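Transcriptional regulator (LacI family) (PDB 3G85) probably regulates transcription by binding DNA at control sites, with a periplasmic-binding-protein-like core of the kind that senses small molecules in LacI-family repressors. Local coordinates at residues 28-33 against 243-248. Numbering follows the deposited sequence.
Sequences SRFLRG and IPIEEM
G33 on helix 27-40 and E246 in the first turn of helix 245-260 bring the two backbones together, their CA atoms 3.8 Å apart; G33 CA lies 3.5 Å from E246 O, a CA-H...O contact. One water donates to both G33 O and E246 O. From R29 the guanidinium grips the E246 carboxylate side-on, the two planes 51° apart. R29 NE meets E246 OE2 at 2.8 Å from above the carboxylate plane, while R29 NH2 reaches the syn lone pair of E246 OE1, also at 2.8 Å. The bend of E246 at chi2 (86°) turns its carboxylate back to R29. The I245 side chain crosses that of R29 at about a right angle and lays CG2 over one face of the F30 ring, 3.7 Å from the centroid, a CH-pi contact. W18 and F97 pack against F30 from the N-terminal domain's sheet, and D242, at the end of strand 239-242, makes a second salt bridge to R29 NH2. The contact thus ties a helix of the N-terminal lobe to the crossover where the chain leaves strand 239-242 and returns, through helix 245-260, to strand 269-272 of that lobe's sheet.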
ATOM      1  N   SER A  28     -11.868   2.424  -0.307  1.00 24.04           N
ATOM      2  CA  SER A  28     -12.858   1.595   0.358  1.00 24.83           C
ATOM      3  C   SER A  28     -12.362   0.971   1.677  1.00 22.87           C
ATOM      4  O   SER A  28     -13.126   0.833   2.628  1.00 22.83           O
ATOM      5  CB  SER A  28     -13.371   0.509  -0.600  1.00 25.01           C
ATOM      6  OG  SER A  28     -12.333  -0.392  -0.929  1.00 28.27           O
ATOM      7  N   ARG A  29     -11.092   0.582   1.720  1.00 20.93           N
ATOM      8  CA  ARG A  29     -10.521  -0.027   2.925  1.00 21.20           C
ATOM      9  C   ARG A  29     -10.354   0.982   4.034  1.00 20.42           C
ATOM     10  O   ARG A  29     -10.506   0.668   5.224  1.00 20.24           O
ATOM     11  CB  ARG A  29      -9.155  -0.636   2.585  1.00 20.04           C
ATOM     12  CG  ARG A  29      -9.273  -1.745   1.483  1.00 21.36           C
ATOM     13  CD  ARG A  29      -7.941  -2.457   1.348  1.00 21.37           C
ATOM     14  NE  ARG A  29      -7.682  -3.303   2.511  1.00 21.17           N
ATOM     15  CZ  ARG A  29      -6.609  -4.086   2.629  1.00 20.34           C
ATOM     16  NH1 ARG A  29      -5.682  -4.060   1.674  1.00 21.15           N
ATOM     17  NH2 ARG A  29      -6.442  -4.834   3.709  1.00 17.17           N
ATOM     18  N   PHE A  30      -9.976   2.183   3.645  1.00 21.01           N
ATOM     19  CA  PHE A  30      -9.863   3.265   4.615  1.00 22.24           C
ATOM     20  C   PHE A  30     -11.227   3.579   5.225  1.00 23.15           C
ATOM     21  O   PHE A  30     -11.376   3.684   6.449  1.00 24.48           O
ATOM     22  CB  PHE A  30      -9.349   4.498   3.914  1.00 22.83           C
ATOM     23  CG  PHE A  30      -7.877   4.595   3.892  1.00 22.27           C
ATOM     24  CD1 PHE A  30      -7.217   5.321   4.878  1.00 21.83           C
ATOM     25  CD2 PHE A  30      -7.149   3.978   2.873  1.00 20.99           C
ATOM     26  CE1 PHE A  30      -5.802   5.462   4.859  1.00 23.84           C
ATOM     27  CE2 PHE A  30      -5.723   4.107   2.832  1.00 24.64           C
ATOM     28  CZ  PHE A  30      -5.061   4.843   3.853  1.00 23.37           C
ATOM     29  N   LEU A  31     -12.212   3.758   4.360  1.00 24.19           N
ATOM     30  CA  LEU A  31     -13.583   4.002   4.812  1.00 25.27           C
ATOM     31  C   LEU A  31     -14.074   2.833   5.676  1.00 24.79           C
ATOM     32  O   LEU A  31     -14.623   3.044   6.753  1.00 25.19           O
ATOM     33  CB  LEU A  31     -14.497   4.249   3.603  1.00 25.54           C
ATOM     34  CG  LEU A  31     -15.939   4.655   3.932  1.00 27.79           C
ATOM     35  CD1 LEU A  31     -15.890   5.922   4.780  1.00 27.04           C
ATOM     36  CD2 LEU A  31     -16.773   4.860   2.670  1.00 26.50           C
ATOM     37  N   ARG A  32     -13.863   1.599   5.219  1.00 25.22           N
ATOM     38  CA  ARG A  32     -14.298   0.443   6.005  1.00 26.13           C
ATOM     39  C   ARG A  32     -13.646   0.461   7.366  1.00 26.33           C
ATOM     40  O   ARG A  32     -14.326   0.274   8.372  1.00 26.62           O
ATOM     41  CB  ARG A  32     -13.988  -0.883   5.316  1.00 25.51           C
ATOM     42  CG  ARG A  32     -14.665  -2.043   6.008  1.00 30.42           C
ATOM     43  CD  ARG A  32     -14.252  -3.409   5.475  1.00 34.12           C
ATOM     44  NE  ARG A  32     -14.251  -3.494   4.015  1.00 38.05           N
ATOM     45  CZ  ARG A  32     -15.300  -3.766   3.246  1.00 43.90           C
ATOM     46  NH1 ARG A  32     -16.519  -3.960   3.781  1.00 46.03           N
ATOM     47  NH2 ARG A  32     -15.126  -3.820   1.917  1.00 44.72           N
ATOM     48  N   GLY A  33     -12.329   0.699   7.410  1.00 26.63           N
ATOM     49  CA  GLY A  33     -11.611   0.718   8.683  1.00 26.88           C
ATOM     50  C   GLY A  33     -12.092   1.837   9.595  1.00 28.24           C
ATOM     51  O   GLY A  33     -12.230   1.632  10.821  1.00 29.13           O
ATOM     52  N   ILE A 243      -1.304  -5.089   2.833  1.00 19.90           N
ATOM     53  CA  ILE A 243      -1.180  -3.863   3.617  1.00 19.93           C
ATOM     54  C   ILE A 243      -2.488  -3.799   4.433  1.00 19.08           C
ATOM     55  O   ILE A 243      -3.523  -3.634   3.852  1.00 18.03           O
ATOM     56  CB  ILE A 243      -1.116  -2.633   2.745  1.00 20.84           C
ATOM     57  CG1 ILE A 243       0.027  -2.724   1.741  1.00 19.75           C
ATOM     58  CG2 ILE A 243      -0.882  -1.390   3.621  1.00 19.50           C
ATOM     59  CD1 ILE A 243       0.146  -1.467   0.851  1.00 22.49           C
ATOM     60  N   PRO A 244      -2.413  -3.908   5.772  1.00 18.77           N
ATOM     61  CA  PRO A 244      -3.606  -4.007   6.649  1.00 19.33           C
ATOM     62  C   PRO A 244      -4.284  -2.646   6.866  1.00 19.21           C
ATOM     63  O   PRO A 244      -4.321  -2.093   7.985  1.00 18.16           O
ATOM     64  CB  PRO A 244      -3.050  -4.644   7.930  1.00 18.26           C
ATOM     65  CG  PRO A 244      -1.560  -4.110   7.981  1.00 18.81           C
ATOM     66  CD  PRO A 244      -1.133  -3.942   6.518  1.00 19.31           C
ATOM     67  N   ILE A 245      -4.844  -2.116   5.780  1.00 18.13           N
ATOM     68  CA  ILE A 245      -5.297  -0.749   5.746  1.00 17.65           C
ATOM     69  C   ILE A 245      -6.440  -0.517   6.719  1.00 19.03           C
ATOM     70  O   ILE A 245      -6.472   0.533   7.379  1.00 17.15           O
ATOM     71  CB  ILE A 245      -5.686  -0.315   4.331  1.00 19.26           C
ATOM     72  CG1 ILE A 245      -4.399  -0.188   3.472  1.00 19.75           C
ATOM     73  CG2 ILE A 245      -6.440   1.029   4.356  1.00 18.88           C
ATOM     74  CD1 ILE A 245      -4.663  -0.362   1.940  1.00 22.46           C
ATOM     75  N   GLU A 246      -7.377  -1.469   6.810  1.00 18.95           N
ATOM     76  CA  GLU A 246      -8.503  -1.279   7.744  1.00 20.56           C
ATOM     77  C   GLU A 246      -8.024  -1.050   9.186  1.00 21.31           C
ATOM     78  O   GLU A 246      -8.432  -0.054   9.801  1.00 21.28           O
ATOM     79  CB  GLU A 246      -9.558  -2.399   7.668  1.00 19.61           C
ATOM     80  CG  GLU A 246     -10.181  -2.521   6.265  1.00 21.99           C
ATOM     81  CD  GLU A 246      -9.389  -3.396   5.318  1.00 22.22           C
ATOM     82  OE1 GLU A 246      -8.256  -3.805   5.632  1.00 23.11           O
ATOM     83  OE2 GLU A 246      -9.913  -3.650   4.226  1.00 24.68           O
ATOM     84  N   GLU A 247      -7.162  -1.938   9.690  1.00 20.47           N
ATOM     85  CA  GLU A 247      -6.644  -1.834  11.052  1.00 22.79           C
ATOM     86  C   GLU A 247      -5.789  -0.593  11.233  1.00 21.68           C
ATOM     87  O   GLU A 247      -5.861   0.073  12.282  1.00 21.00           O
ATOM     88  CB  GLU A 247      -5.823  -3.068  11.407  1.00 22.64           C
ATOM     89  CG  GLU A 247      -6.646  -4.315  11.572  1.00 28.26           C
ATOM     90  CD  GLU A 247      -7.708  -4.215  12.673  1.00 34.92           C
ATOM     91  OE1 GLU A 247      -7.553  -3.432  13.644  1.00 34.13           O
ATOM     92  OE2 GLU A 247      -8.724  -4.928  12.556  1.00 39.54           O
HETATM   93  N   MSE A 248      -4.985  -0.274  10.214  1.00 20.73           N
HETATM   94  CA  MSE A 248      -4.167   0.961  10.266  1.00 21.85           C
HETATM   95  C   MSE A 248      -5.004   2.234  10.370  1.00 21.31           C
HETATM   96  O   MSE A 248      -4.677   3.145  11.148  1.00 20.48           O
HETATM   97  CB  MSE A 248      -3.237   1.037   9.048  1.00 20.06           C
HETATM   98  CG  MSE A 248      -2.172  -0.063   9.100  1.00 21.46           C
HETATM   99 SE   MSE A 248      -1.195  -0.190   7.383  1.00 30.10          SE
HETATM  100  CE  MSE A 248      -0.077   1.443   7.502  1.00 22.36           C
TER
HETATM  101  O   HOH W   1     -10.550  -0.529  12.141  1.00 33.79           O